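Local atomic coordinates of transmembrane protease (Mus musculus, PDB entry 2E7V), a protein that probably cleaves proteins as a membrane-anchored serine protease, represented here by its SEA domain. Residues A[33-41]-A[99-109]. Sequence-based numbering, arbitrary orientation.
Sequences LSERIEAMI and LSSSGNLEIAP
Met-40 reaches from the helix across the chain running from Ile-107 to Pro-109 and contributes the largest share of the helix side of the contact. SD lies 3.8 Å from Pro-109 CA, while CE, turned by the bend at chi3 (66°), comes 3.7 Å from Ile-107 CG2 and also touches the carbonyl oxygen of Ala-108 and CD2 of Leu-99. Replacing Met-40 with an alanine would probably open a gap between the helix and Ile-107, leaving Leu-99 CD2 without its methyl partner. Deeper in, the other branch of Ile-107 takes over: its CD1 sits 3.7 Å from Ile-41 CD1 and 3.9 Å from Ile-37 CG2, the Ile-41 and Ile-107 side chains meeting at about a right angle. One turn before Ile-37, Leu-33 CD1 approaches Pro-109 CG at 3.8 Å; CG lies anti to the backbone N (chi1 173°), and with chi2 near 58° CD1 meets the ring carbon. The polar link is indirect. Water 1 accepts from Arg-36 NH2 (2.9 Å), lying in the guanidinium plane at its edge, and donates to Pro-109 O. Met-40 CG lies 3.4 Å above the centre of that plane, covering one guanidinium face. Farther out, Glu-106 steadies the turn leading to the strand, its OE2 accepting from Ser-101 N and its OE1 from Ser-102 OG. Strand 106-107 pairs in parallel with strand 4-14 at the sheet edge, and helix 28-46 packs on one face of the mixed sheet, as in the ferredoxin-like alpha+beta fold of SEA domains, where Ile-37 also meets Ile-13, Val-59 and Ala-71 and Ile-41 meets Val-73.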
ATOM      1  N   LEU A  33       6.252  -7.924  -6.671  1.00 14.41           N
ATOM      2  CA  LEU A  33       5.245  -7.667  -5.649  1.00 15.45           C
ATOM      3  C   LEU A  33       5.334  -6.189  -5.224  1.00 14.65           C
ATOM      4  O   LEU A  33       4.310  -5.531  -5.039  1.00 15.85           O
ATOM      5  CB  LEU A  33       5.447  -8.570  -4.428  1.00 10.57           C
ATOM      6  CG  LEU A  33       4.518  -8.216  -3.261  1.00 15.48           C
ATOM      7  CD1 LEU A  33       3.069  -8.316  -3.736  1.00 14.50           C
ATOM      8  CD2 LEU A  33       4.774  -9.129  -2.067  1.00 10.27           C
ATOM      9  N   SER A  34       6.556  -5.679  -5.067  1.00 12.17           N
ATOM     10  CA  SER A  34       6.754  -4.280  -4.682  1.00 14.72           C
ATOM     11  C   SER A  34       6.225  -3.339  -5.757  1.00 15.43           C
ATOM     12  O   SER A  34       5.641  -2.298  -5.460  1.00 12.85           O
ATOM     13  CB  SER A  34       8.243  -3.988  -4.449  1.00 14.37           C
ATOM     14  OG  SER A  34       8.662  -4.502  -3.202  1.00 15.16           O
ATOM     15  N   GLU A  35       6.425  -3.726  -7.010  1.00 15.94           N
ATOM     16  CA  GLU A  35       5.978  -2.927  -8.140  1.00 18.95           C
ATOM     17  C   GLU A  35       4.453  -2.900  -8.219  1.00 15.71           C
ATOM     18  O   GLU A  35       3.866  -1.863  -8.517  1.00 12.37           O
ATOM     19  CB  GLU A  35       6.578  -3.493  -9.429  1.00 23.22           C
ATOM     20  CG  GLU A  35       6.088  -2.852 -10.702  1.00 31.78           C
ATOM     21  CD  GLU A  35       6.770  -3.447 -11.916  1.00 39.97           C
ATOM     22  OE1 GLU A  35       7.997  -3.238 -12.072  1.00 43.60           O
ATOM     23  OE2 GLU A  35       6.082  -4.133 -12.705  1.00 41.84           O
ATOM     24  N   ARG A  36       3.814  -4.036  -7.945  1.00 14.17           N
ATOM     25  CA  ARG A  36       2.353  -4.120  -7.981  1.00 14.14           C
ATOM     26  C   ARG A  36       1.753  -3.243  -6.881  1.00 13.07           C
ATOM     27  O   ARG A  36       0.780  -2.509  -7.104  1.00 13.47           O
ATOM     28  CB  ARG A  36       1.902  -5.575  -7.804  1.00 13.15           C
ATOM     29  CG  ARG A  36       0.392  -5.776  -7.625  1.00 19.68           C
ATOM     30  CD  ARG A  36      -0.421  -5.160  -8.764  1.00 16.95           C
ATOM     31  NE  ARG A  36      -1.870  -5.266  -8.551  1.00 17.05           N
ATOM     32  CZ  ARG A  36      -2.769  -4.522  -9.197  1.00 19.96           C
ATOM     33  NH1 ARG A  36      -2.371  -3.630 -10.092  1.00 16.87           N
ATOM     34  NH2 ARG A  36      -4.069  -4.647  -8.936  1.00 20.28           N
ATOM     35  N   ILE A  37       2.343  -3.323  -5.695  1.00 12.76           N
ATOM     36  CA  ILE A  37       1.893  -2.533  -4.555  1.00 13.40           C
ATOM     37  C   ILE A  37       2.050  -1.031  -4.838  1.00 13.54           C
ATOM     38  O   ILE A  37       1.151  -0.230  -4.529  1.00 12.25           O
ATOM     39  CB  ILE A  37       2.677  -2.946  -3.273  1.00 10.59           C
ATOM     40  CG1 ILE A  37       2.208  -4.336  -2.827  1.00 11.57           C
ATOM     41  CG2 ILE A  37       2.455  -1.920  -2.153  1.00  9.43           C
ATOM     42  CD1 ILE A  37       3.089  -4.992  -1.788  1.00  9.95           C
ATOM     43  N   GLU A  38       3.175  -0.653  -5.442  1.00 10.96           N
ATOM     44  CA  GLU A  38       3.432   0.754  -5.782  1.00 12.82           C
ATOM     45  C   GLU A  38       2.460   1.267  -6.851  1.00 15.26           C
ATOM     46  O   GLU A  38       2.018   2.421  -6.811  1.00 13.39           O
ATOM     47  CB  GLU A  38       4.886   0.924  -6.257  1.00 12.91           C
ATOM     48  CG  GLU A  38       5.895   0.868  -5.104  1.00  8.46           C
ATOM     49  CD  GLU A  38       7.335   0.649  -5.550  1.00 15.27           C
ATOM     50  OE1 GLU A  38       8.202   0.464  -4.661  1.00 13.67           O
ATOM     51  OE2 GLU A  38       7.598   0.661  -6.778  1.00 13.53           O
ATOM     52  N   ALA A  39       2.123   0.399  -7.801  1.00 13.29           N
ATOM     53  CA  ALA A  39       1.192   0.755  -8.862  1.00 13.67           C
ATOM     54  C   ALA A  39      -0.205   0.964  -8.298  1.00 11.60           C
ATOM     55  O   ALA A  39      -0.917   1.881  -8.708  1.00 16.56           O
ATOM     56  CB  ALA A  39       1.159  -0.345  -9.910  1.00 14.46           C
ATOM     57  N   MET A  40      -0.595   0.103  -7.367  1.00 12.23           N
ATOM     58  CA  MET A  40      -1.909   0.174  -6.743  1.00 11.12           C
ATOM     59  C   MET A  40      -2.077   1.476  -5.978  1.00 12.76           C
ATOM     60  O   MET A  40      -3.080   2.177  -6.134  1.00 12.14           O
ATOM     61  CB  MET A  40      -2.124  -1.026  -5.809  1.00  9.90           C
ATOM     62  CG  MET A  40      -2.302  -2.360  -6.558  1.00 10.97           C
ATOM     63  SD  MET A  40      -2.611  -3.771  -5.485  1.00  6.04           S
ATOM     64  CE  MET A  40      -4.217  -3.310  -4.845  1.00  7.17           C
ATOM     65  N   ILE A  41      -1.099   1.797  -5.142  1.00 12.74           N
ATOM     66  CA  ILE A  41      -1.149   3.023  -4.355  1.00  9.93           C
ATOM     67  C   ILE A  41      -1.151   4.236  -5.285  1.00 11.06           C
ATOM     68  O   ILE A  41      -1.931   5.179  -5.089  1.00  9.97           O
ATOM     69  CB  ILE A  41       0.046   3.093  -3.367  1.00  7.69           C
ATOM     70  CG1 ILE A  41      -0.145   2.045  -2.266  1.00 10.11           C
ATOM     71  CG2 ILE A  41       0.153   4.489  -2.755  1.00  9.86           C
ATOM     72  CD1 ILE A  41       1.093   1.833  -1.394  1.00 15.94           C
ATOM     73  N   LEU A  99      -8.566   1.122   0.011  1.00 13.81           N
ATOM     74  CA  LEU A  99      -7.789  -0.104  -0.175  1.00 16.56           C
ATOM     75  C   LEU A  99      -8.107  -1.158   0.881  1.00 17.98           C
ATOM     76  O   LEU A  99      -7.782  -2.332   0.704  1.00 19.84           O
ATOM     77  CB  LEU A  99      -6.288   0.205  -0.115  1.00 13.62           C
ATOM     78  CG  LEU A  99      -5.718   0.900  -1.346  1.00 17.83           C
ATOM     79  CD1 LEU A  99      -4.342   1.489  -1.040  1.00 14.87           C
ATOM     80  CD2 LEU A  99      -5.654  -0.124  -2.495  1.00 16.93           C
ATOM     81  N   SER A 100      -8.745  -0.735   1.970  1.00 19.02           N
ATOM     82  CA  SER A 100      -9.071  -1.640   3.075  1.00 21.28           C
ATOM     83  C   SER A 100     -10.513  -2.132   3.083  1.00 22.64           C
ATOM     84  O   SER A 100     -11.433  -1.414   2.694  1.00 22.53           O
ATOM     85  CB  SER A 100      -8.778  -0.963   4.422  1.00 13.70           C
ATOM     86  OG  SER A 100      -9.063  -1.841   5.504  1.00 18.70           O
ATOM     87  N   SER A 101     -10.690  -3.365   3.547  1.00 26.38           N
ATOM     88  CA  SER A 101     -12.003  -3.985   3.648  1.00 29.54           C
ATOM     89  C   SER A 101     -12.261  -4.475   5.076  1.00 30.43           C
ATOM     90  O   SER A 101     -13.362  -4.921   5.393  1.00 32.61           O
ATOM     91  CB  SER A 101     -12.116  -5.155   2.665  1.00 30.06           C
ATOM     92  OG  SER A 101     -12.099  -4.691   1.321  1.00 35.05           O
ATOM     93  N   SER A 102     -11.250  -4.380   5.937  1.00 30.13           N
ATOM     94  CA  SER A 102     -11.393  -4.818   7.326  1.00 27.44           C
ATOM     95  C   SER A 102     -11.157  -3.677   8.316  1.00 26.16           C
ATOM     96  O   SER A 102     -11.374  -3.831   9.522  1.00 23.96           O
ATOM     97  CB  SER A 102     -10.409  -5.952   7.631  1.00 28.55           C
ATOM     98  OG  SER A 102      -9.077  -5.468   7.668  1.00 31.36           O
ATOM     99  N   GLY A 103     -10.724  -2.531   7.805  1.00 21.22           N
ATOM    100  CA  GLY A 103     -10.448  -1.395   8.669  1.00 18.76           C
ATOM    101  C   GLY A 103      -8.960  -1.308   8.923  1.00 14.41           C
ATOM    102  O   GLY A 103      -8.455  -0.301   9.416  1.00 17.48           O
ATOM    103  N   ASN A 104      -8.250  -2.373   8.573  1.00 13.97           N
ATOM    104  CA  ASN A 104      -6.797  -2.425   8.738  1.00 15.53           C
ATOM    105  C   ASN A 104      -6.087  -1.725   7.590  1.00 15.79           C
ATOM    106  O   ASN A 104      -6.624  -1.614   6.486  1.00 12.86           O
ATOM    107  CB  ASN A 104      -6.290  -3.870   8.721  1.00 17.61           C
ATOM    108  CG  ASN A 104      -6.507  -4.584  10.017  1.00 19.41           C
ATOM    109  OD1 ASN A 104      -7.514  -5.277  10.203  1.00 21.08           O
ATOM    110  ND2 ASN A 104      -5.559  -4.428  10.931  1.00 15.74           N
ATOM    111  N   LEU A 105      -4.863  -1.280   7.853  1.00 13.41           N
ATOM    112  CA  LEU A 105      -4.065  -0.672   6.807  1.00 13.44           C
ATOM    113  C   LEU A 105      -3.625  -1.907   6.027  1.00 13.13           C
ATOM    114  O   LEU A 105      -2.740  -2.655   6.460  1.00  9.30           O
ATOM    115  CB  LEU A 105      -2.854   0.053   7.396  1.00 14.94           C
ATOM    116  CG  LEU A 105      -3.169   1.450   7.932  1.00 18.85           C
ATOM    117  CD1 LEU A 105      -2.147   1.862   8.979  1.00 19.34           C
ATOM    118  CD2 LEU A 105      -3.180   2.426   6.766  1.00 15.21           C
ATOM    119  N   GLU A 106      -4.271  -2.124   4.888  1.00 13.55           N
ATOM    120  CA  GLU A 106      -3.988  -3.283   4.056  1.00 14.97           C
ATOM    121  C   GLU A 106      -4.065  -2.982   2.569  1.00 14.08           C
ATOM    122  O   GLU A 106      -4.592  -1.953   2.144  1.00 11.69           O
ATOM    123  CB  GLU A 106      -4.976  -4.407   4.388  1.00 14.22           C
ATOM    124  CG  GLU A 106      -6.445  -4.003   4.177  1.00 13.96           C
ATOM    125  CD  GLU A 106      -7.441  -5.045   4.684  1.00 16.08           C
ATOM    126  OE1 GLU A 106      -7.178  -5.654   5.734  1.00 16.93           O
ATOM    127  OE2 GLU A 106      -8.506  -5.238   4.045  1.00 20.66           O
ATOM    128  N   ILE A 107      -3.522  -3.908   1.787  1.00 15.38           N
ATOM    129  CA  ILE A 107      -3.498  -3.828   0.336  1.00 15.12           C
ATOM    130  C   ILE A 107      -3.573  -5.267  -0.163  1.00 16.15           C
ATOM    131  O   ILE A 107      -2.796  -6.115   0.291  1.00 15.56           O
ATOM    132  CB  ILE A 107      -2.174  -3.217  -0.176  1.00 17.11           C
ATOM    133  CG1 ILE A 107      -1.991  -1.803   0.390  1.00 16.41           C
ATOM    134  CG2 ILE A 107      -2.164  -3.199  -1.714  1.00 15.82           C
ATOM    135  CD1 ILE A 107      -0.743  -1.101  -0.103  1.00 14.14           C
ATOM    136  N   ALA A 108      -4.499  -5.548  -1.077  1.00 14.06           N
ATOM    137  CA  ALA A 108      -4.627  -6.899  -1.630  1.00 12.87           C
ATOM    138  C   ALA A 108      -4.232  -6.928  -3.110  1.00 12.86           C
ATOM    139  O   ALA A 108      -4.992  -6.489  -3.968  1.00 12.26           O
ATOM    140  CB  ALA A 108      -6.062  -7.409  -1.461  1.00 14.50           C
ATOM    141  N   PRO A 109      -3.023  -7.433  -3.427  1.00 13.05           N
ATOM    142  CA  PRO A 109      -2.585  -7.498  -4.825  1.00 13.44           C
ATOM    143  C   PRO A 109      -3.643  -8.266  -5.606  1.00 13.22           C
ATOM    144  O   PRO A 109      -3.924  -7.952  -6.757  1.00 12.81           O
ATOM    145  CB  PRO A 109      -1.252  -8.246  -4.739  1.00 12.87           C
ATOM    146  CG  PRO A 109      -0.725  -7.829  -3.413  1.00 12.19           C
ATOM    147  CD  PRO A 109      -1.960  -7.899  -2.520  1.00 12.85           C
TER
HETATM  148  O   HOH W   1      -5.761  -6.098  -7.016  1.00 14.45           O